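MstE (Scytonema sp. PCC 10023, PDB 6SBF) is a monodomain class II terpene cyclase that probably cyclises a prenylated precursor into the polycyclic scaffold of merosterol-type natural products. Local coordinates at residues A[51-56]-A[337-342]; A[312-315]-A[320-323]. The protein carries 1 engineered substitution. One frame throughout, in Å; residues are numbered along the deposited sequence.

The two contacts lie on the same side of the chain's centre, with their own centres about 15 Å apart. Contact 2 is local, with four residues between its segments, and it falls within the 280 residues that separate 51-56 from 337-342 in contact 1. They meet on the small mixed sheet, where strand 342-344 runs antiparallel to strand 311-313: G341 N lies 2.8 Å from I313 O and S342 O lies 2.9 Å from I313 N, both probable hydrogen bonds. The side chain of E340 also packs on Y315. Through this pairing a surface contact to the N-terminal hairpin is joined to a buried contact in this largely helical cyclase.

Contact 1: A[51-56]-A[337-342]; sequences PQAASI and KRFEGS
The turn of the two-stranded hairpin 47-50/55-57, which carries a classic beta bulge where A54 and S55 both face F50, meets the type II beta turn F339-S342 through the F339 ring. P51 comes up at the edge of that ring, near its plane, with its CD 3.6 Å from F339 CZ. The methyl of A53 adds a second apolar touch, CB lying 3.9 Å from F339 CE2. A proline and an alanine suit this place because they offer compact apolar carbon to an aromatic ring, and only 118 Å² is buried at this surface contact. F339 holds CG anti to its carbonyl carbon (chi1 -67°), which sends the ring out toward the hairpin.

The turn behind it is closed by its backbone, S342 N bonding to F339 O at 2.9 Å; in one of two conformers S342 OG adds a bond to the same oxygen. G341 supplies the positive phi that glycine tolerates readily. Beside it, R338 NE makes a salt bridge of 2.7 Å to E340 OE2, approaching from above the carboxylate plane, while the acid lies in the plane of the guanidinium.

Further ring contacts set F339 among aromatics: it stacks with Y330 and meets F50 of strand 47-50 edge-to-face. The hairpin thus lies against the loop that leads from strand 328-329 into strand 342-344.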
ATOM      1  N   PRO A  51     -11.435   8.328  15.288  1.00 17.39           N
ATOM      2  CA  PRO A  51     -12.669   8.560  16.034  1.00 21.54           C
ATOM      3  C   PRO A  51     -12.854  10.007  16.468  1.00 23.79           C
ATOM      4  O   PRO A  51     -11.896  10.625  16.922  1.00 25.30           O
ATOM      5  CB  PRO A  51     -12.608   7.600  17.202  1.00 24.34           C
ATOM      6  CG  PRO A  51     -11.335   6.880  17.138  1.00 27.02           C
ATOM      7  CD  PRO A  51     -10.602   7.303  15.895  1.00 17.30           C
ATOM      8  N   GLN A  52     -14.092  10.464  16.277  1.00 28.78           N
ATOM      9  CA  GLN A  52     -14.600  11.794  16.707  1.00 37.38           C
ATOM     10  C   GLN A  52     -13.819  12.831  15.917  1.00 31.64           C
ATOM     11  O   GLN A  52     -13.797  13.954  16.290  1.00 46.82           O
ATOM     12  CB  GLN A  52     -14.545  11.978  18.226  1.00 41.58           C
ATOM     13  CG  GLN A  52     -15.191  10.858  19.022  1.00 50.36           C
ATOM     14  CD  GLN A  52     -15.437  11.313  20.446  1.00 58.30           C
ATOM     15  OE1 GLN A  52     -14.614  11.993  21.066  1.00 66.41           O
ATOM     16  NE2 GLN A  52     -16.582  10.935  20.993  1.00 84.58           N
ATOM     17  N   ALA A  53     -13.259  12.438  14.775  1.00 33.05           N
ATOM     18  CA  ALA A  53     -12.482  13.358  13.923  1.00 36.06           C
ATOM     19  C   ALA A  53     -12.821  13.006  12.480  1.00 40.93           C
ATOM     20  O   ALA A  53     -13.966  13.132  12.026  1.00 52.98           O
ATOM     21  CB  ALA A  53     -10.993  13.254  14.241  1.00 35.67           C
ATOM     22  N   ALA A  54     -11.875  12.429  11.810  1.00 25.97           N
ATOM     23  CA  ALA A  54     -11.989  12.165  10.358  1.00 24.36           C
ATOM     24  C   ALA A  54     -12.738  10.871  10.023  1.00 20.33           C
ATOM     25  O   ALA A  54     -12.890  10.584   8.818  1.00 23.15           O
ATOM     26  CB  ALA A  54     -10.639  12.147   9.701  1.00 27.84           C
ATOM     27  N   SER A  55     -13.170  10.073  10.982  1.00 17.92           N
ATOM     28  CA  SER A  55     -13.995   8.883  10.730  1.00 16.44           C
ATOM     29  C   SER A  55     -13.219   7.841   9.913  1.00 14.89           C
ATOM     30  O   SER A  55     -11.973   7.725  10.059  1.00 15.66           O
ATOM     31  CB  SER A  55     -15.338   9.384  10.137  1.00 21.09           C
ATOM     32  OG  SER A  55     -16.234   8.358   9.806  1.00 21.58           O
ATOM     33  N   ILE A  56     -13.923   7.095   9.106  1.00 14.43           N
ATOM     34  CA  ILE A  56     -13.468   5.788   8.542  1.00 13.72           C
ATOM     35  C   ILE A  56     -13.056   5.950   7.076  1.00 12.24           C
ATOM     36  O   ILE A  56     -13.780   6.672   6.307  1.00 13.61           O
ATOM     37  CB  ILE A  56     -14.556   4.750   8.741  1.00 14.11           C
ATOM     38  CG1 ILE A  56     -14.693   4.496  10.244  1.00 18.78           C
ATOM     39  CG2 ILE A  56     -14.225   3.489   7.990  1.00 14.50           C
ATOM     40  CD1 ILE A  56     -15.902   3.767  10.601  1.00 21.56           C
ATOM     41  N   LYS A 337      -5.553  11.811  24.663  1.00 47.07           N
ATOM     42  CA  LYS A 337      -4.716  11.450  23.492  1.00 43.34           C
ATOM     43  C   LYS A 337      -5.000  12.302  22.259  1.00 37.48           C
ATOM     44  O   LYS A 337      -6.011  12.961  22.145  1.00 39.41           O
ATOM     45  CB  LYS A 337      -4.870   9.957  23.198  1.00 41.36           C
ATOM     46  CG  LYS A 337      -6.263   9.440  22.837  1.00 37.14           C
ATOM     47  CD  LYS A 337      -6.421   8.041  23.416  1.00 49.63           C
ATOM     48  CE  LYS A 337      -7.508   7.152  22.862  1.00 52.73           C
ATOM     49  NZ  LYS A 337      -7.063   5.731  22.936  1.00 49.51           N
ATOM     50  N   ARG A 338      -4.072  12.230  21.330  1.00 34.23           N
ATOM     51  CA  ARG A 338      -4.148  12.972  20.062  1.00 32.81           C
ATOM     52  C   ARG A 338      -3.648  12.022  19.009  1.00 23.90           C
ATOM     53  O   ARG A 338      -2.923  11.055  19.351  1.00 25.87           O
ATOM     54  CB  ARG A 338      -3.287  14.233  20.057  1.00 37.52           C
ATOM     55  CG  ARG A 338      -1.816  14.005  20.391  1.00 46.28           C
ATOM     56  CD  ARG A 338      -1.089  15.319  20.580  1.00 62.02           C
ATOM     57  NE  ARG A 338      -1.235  16.151  19.382  1.00 57.99           N
ATOM     58  CZ  ARG A 338      -1.118  17.472  19.364  1.00 70.51           C
ATOM     59  NH1 ARG A 338      -1.293  18.132  18.230  1.00 82.08           N
ATOM     60  NH2 ARG A 338      -0.807  18.122  20.473  1.00 87.92           N
ATOM     61  N   PHE A 339      -3.942  12.333  17.778  1.00 20.25           N
ATOM     62  CA  PHE A 339      -3.446  11.463  16.702  1.00 19.20           C
ATOM     63  C   PHE A 339      -1.973  11.718  16.380  1.00 18.56           C
ATOM     64  O   PHE A 339      -1.291  10.739  16.006  1.00 19.67           O
ATOM     65  CB  PHE A 339      -4.337  11.599  15.477  1.00 21.27           C
ATOM     66  CG  PHE A 339      -5.711  11.054  15.723  1.00 22.02           C
ATOM     67  CD1 PHE A 339      -5.929   9.679  15.847  1.00 23.20           C
ATOM     68  CD2 PHE A 339      -6.784  11.914  15.817  1.00 26.66           C
ATOM     69  CE1 PHE A 339      -7.221   9.183  16.003  1.00 26.01           C
ATOM     70  CE2 PHE A 339      -8.059  11.413  16.054  1.00 25.66           C
ATOM     71  CZ  PHE A 339      -8.275  10.057  16.168  1.00 28.86           C
ATOM     72  N   GLU A 340      -1.501  12.954  16.524  1.00 19.65           N
ATOM     73  CA  GLU A 340      -0.116  13.278  16.159  1.00 19.55           C
ATOM     74  C   GLU A 340       0.803  12.482  17.072  1.00 19.63           C
ATOM     75  O   GLU A 340       0.616  12.486  18.298  1.00 20.04           O
ATOM     76  CB  GLU A 340       0.195  14.762  16.229  1.00 24.59           C
ATOM     77  CG  GLU A 340      -0.661  15.593  15.300  1.00 27.33           C
ATOM     78  CD  GLU A 340      -2.044  15.960  15.822  1.00 42.19           C
ATOM     79  OE1 GLU A 340      -2.787  16.507  15.022  1.00 59.52           O
ATOM     80  OE2 GLU A 340      -2.400  15.647  16.986  1.00 36.23           O
ATOM     81  N   GLY A 341       1.763  11.816  16.447  1.00 16.57           N
ATOM     82  CA  GLY A 341       2.718  10.951  17.124  1.00 18.84           C
ATOM     83  C   GLY A 341       2.162   9.604  17.457  1.00 17.09           C
ATOM     84  O   GLY A 341       2.838   8.855  18.168  1.00 20.17           O
ATOM     85  N   SER A 342       1.029   9.242  16.873  1.00 16.32           N
ATOM     86  CA  SER A 342       0.421   7.916  17.115  0.50 16.18           C
ATOM     87  C   SER A 342       0.270   7.109  15.823  1.00 14.30           C
ATOM     88  O   SER A 342       0.440   7.678  14.730  1.00 15.70           O
ATOM     89  CB  SER A 342      -0.893   8.066  17.823  0.50 16.78           C
ATOM     90  OG  SER A 342      -1.926   8.297  16.880  0.50 17.64           O
TER

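Contact 2: A[312-315]-A[320-323]; sequences RIPY and NPNQ
R312, on strand 311-313, reaches across to the short 3-10 segment 321-322 and grips N322. Its NH1 bonds to N322 OD1 at 2.9 Å with a nearly straight N-H...O angle of 167°. The oxygen lies in the guanidinium plane, yet the donor stands above the amide's carbonyl plane, the two flat groups being turned 61° apart. A weak bond of 3.4 Å from R312 NH2 to the same N322 OD1 makes the grip lopsidedly two-pronged. With chi1 at 77°, CG sits between the backbone N and the carbonyl carbon, and the chain then runs extended to NE, giving arginine the length this span needs. P321 CB lies over one face of the guanidinium, 3.8 Å from R312 NH1. Cutting R312 back to alanine is likely to leave N322 OD1 without its charged donor and open a gap beside the P321 ring. Two residues on, P314 crosses P321 at a slant, P314 CG being 3.8 Å from P321 CB; two rigid apolar rings suit this buried spot. Q323 N bonds to N320 O at 2.8 Å, closing the turn of the 3-10 segment.

R312 NE has a further partner in Y210 O, and N322 ND2 bonds to G209 O, tying both ends of the pair to one loop between helices 187-200 and 215-229. The contact thus fastens the connection between strands 311-313 and 328-329 against that interhelical loop.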
ATOM      1  N   ARG A 312       1.003   5.685  10.435  1.00 15.11           N
ATOM      2  CA  ARG A 312       1.435   6.645  11.432  1.00 15.76           C
ATOM      3  C   ARG A 312       1.007   8.034  11.052  1.00 15.93           C
ATOM      4  O   ARG A 312       0.874   8.368   9.862  1.00 19.11           O
ATOM      5  CB  ARG A 312       2.853   6.327  11.740  1.00 25.27           C
ATOM      6  CG  ARG A 312       3.734   6.817  10.681  1.00 23.29           C
ATOM      7  CD  ARG A 312       5.043   6.070  11.036  1.00 29.22           C
ATOM      8  NE  ARG A 312       5.972   6.396  10.026  1.00 27.13           N
ATOM      9  CZ  ARG A 312       7.293   5.997   9.839  1.00 19.95           C
ATOM     10  NH1 ARG A 312       7.892   6.516   8.798  1.00 17.49           N
ATOM     11  NH2 ARG A 312       7.967   5.169  10.597  1.00 25.16           N
ATOM     12  N   ILE A 313       0.748   8.829  12.090  1.00 14.66           N
ATOM     13  CA  ILE A 313       0.353  10.223  11.919  1.00 15.93           C
ATOM     14  C   ILE A 313       1.484  11.055  12.499  1.00 16.15           C
ATOM     15  O   ILE A 313       1.513  11.376  13.688  1.00 16.84           O
ATOM     16  CB  ILE A 313      -0.971  10.511  12.601  1.00 20.99           C
ATOM     17  CG1 ILE A 313      -2.053   9.505  12.169  1.00 25.30           C
ATOM     18  CG2 ILE A 313      -1.299  11.964  12.294  1.00 23.36           C
ATOM     19  CD1 ILE A 313      -2.265   9.346  10.631  1.00 32.36           C
ATOM     20  N   PRO A 314       2.476  11.482  11.670  1.00 16.47           N
ATOM     21  CA  PRO A 314       3.507  12.363  12.186  1.00 17.21           C
ATOM     22  C   PRO A 314       2.896  13.714  12.513  1.00 17.68           C
ATOM     23  O   PRO A 314       1.860  14.079  11.981  1.00 18.56           O
ATOM     24  CB  PRO A 314       4.482  12.525  11.021  1.00 17.79           C
ATOM     25  CG  PRO A 314       4.157  11.332  10.100  1.00 17.02           C
ATOM     26  CD  PRO A 314       2.654  11.228  10.240  1.00 16.37           C
ATOM     27  N   TYR A 315       3.584  14.462  13.367  1.00 17.51           N
ATOM     28  CA  TYR A 315       3.233  15.886  13.506  1.00 17.64           C
ATOM     29  C   TYR A 315       3.328  16.545  12.135  1.00 16.38           C
ATOM     30  O   TYR A 315       4.179  16.177  11.303  1.00 18.00           O
ATOM     31  CB  TYR A 315       4.154  16.567  14.516  1.00 17.73           C
ATOM     32  CG  TYR A 315       3.842  16.243  15.948  1.00 18.66           C
ATOM     33  CD1 TYR A 315       4.404  15.154  16.577  1.00 19.80           C
ATOM     34  CD2 TYR A 315       2.938  17.005  16.662  1.00 22.05           C
ATOM     35  CE1 TYR A 315       4.102  14.826  17.888  1.00 21.70           C
ATOM     36  CE2 TYR A 315       2.624  16.692  17.973  1.00 24.34           C
ATOM     37  CZ  TYR A 315       3.225  15.608  18.600  1.00 24.81           C
ATOM     38  OH  TYR A 315       2.926  15.304  19.904  1.00 26.44           O
ATOM     39  N   ASN A 320      10.671  14.044   8.963  1.00 18.93           N
ATOM     40  CA  ASN A 320      11.552  12.887   9.181  1.00 20.78           C
ATOM     41  C   ASN A 320      10.946  11.880  10.163  1.00 18.39           C
ATOM     42  O   ASN A 320      11.528  11.608  11.216  1.00 17.78           O
ATOM     43  CB  ASN A 320      12.902  13.466   9.674  1.00 25.58           C
ATOM     44  CG  ASN A 320      13.653  14.263   8.601  1.00 25.95           C
ATOM     45  OD1 ASN A 320      13.967  13.728   7.547  1.00 33.06           O
ATOM     46  ND2 ASN A 320      13.956  15.527   8.856  1.00 36.05           N
ATOM     47  N   PRO A 321       9.743  11.297   9.892  1.00 16.69           N
ATOM     48  CA  PRO A 321       9.097  10.397  10.853  1.00 15.86           C
ATOM     49  C   PRO A 321       9.910   9.139  11.185  1.00 15.95           C
ATOM     50  O   PRO A 321       9.652   8.531  12.217  1.00 16.41           O
ATOM     51  CB  PRO A 321       7.738  10.088  10.173  1.00 16.94           C
ATOM     52  CG  PRO A 321       8.046  10.319   8.713  1.00 20.22           C
ATOM     53  CD  PRO A 321       8.908  11.533   8.682  1.00 16.78           C
ATOM     54  N   ASN A 322      10.837   8.745  10.308  1.00 15.68           N
ATOM     55  CA  ASN A 322      11.681   7.567  10.631  1.00 16.44           C
ATOM     56  C   ASN A 322      12.727   7.921  11.717  1.00 17.65           C
ATOM     57  O   ASN A 322      13.409   7.014  12.143  1.00 19.46           O
ATOM     58  CB  ASN A 322      12.332   7.081   9.347  1.00 17.11           C
ATOM     59  CG  ASN A 322      11.276   6.625   8.340  1.00 15.83           C
ATOM     60  OD1 ASN A 322      10.626   5.641   8.602  1.00 17.38           O
ATOM     61  ND2 ASN A 322      11.108   7.389   7.272  1.00 16.19           N
ATOM     62  N   GLN A 323      12.819   9.211  12.047  1.00 16.37           N
ATOM     63  CA  GLN A 323      13.708   9.720  13.120  1.00 17.83           C
ATOM     64  C   GLN A 323      12.868  10.186  14.315  1.00 15.29           C
ATOM     65  O   GLN A 323      13.406  10.889  15.139  1.00 15.98           O
ATOM     66  CB  GLN A 323      14.634  10.815  12.559  1.00 20.38           C
ATOM     67  CG  GLN A 323      15.749  10.255  11.680  1.00 27.40           C
ATOM     68  CD  GLN A 323      16.623  11.350  11.099  1.00 40.53           C
ATOM     69  OE1 GLN A 323      16.180  12.204  10.327  1.00 52.86           O
ATOM     70  NE2 GLN A 323      17.886  11.328  11.467  1.00 57.32           N
TER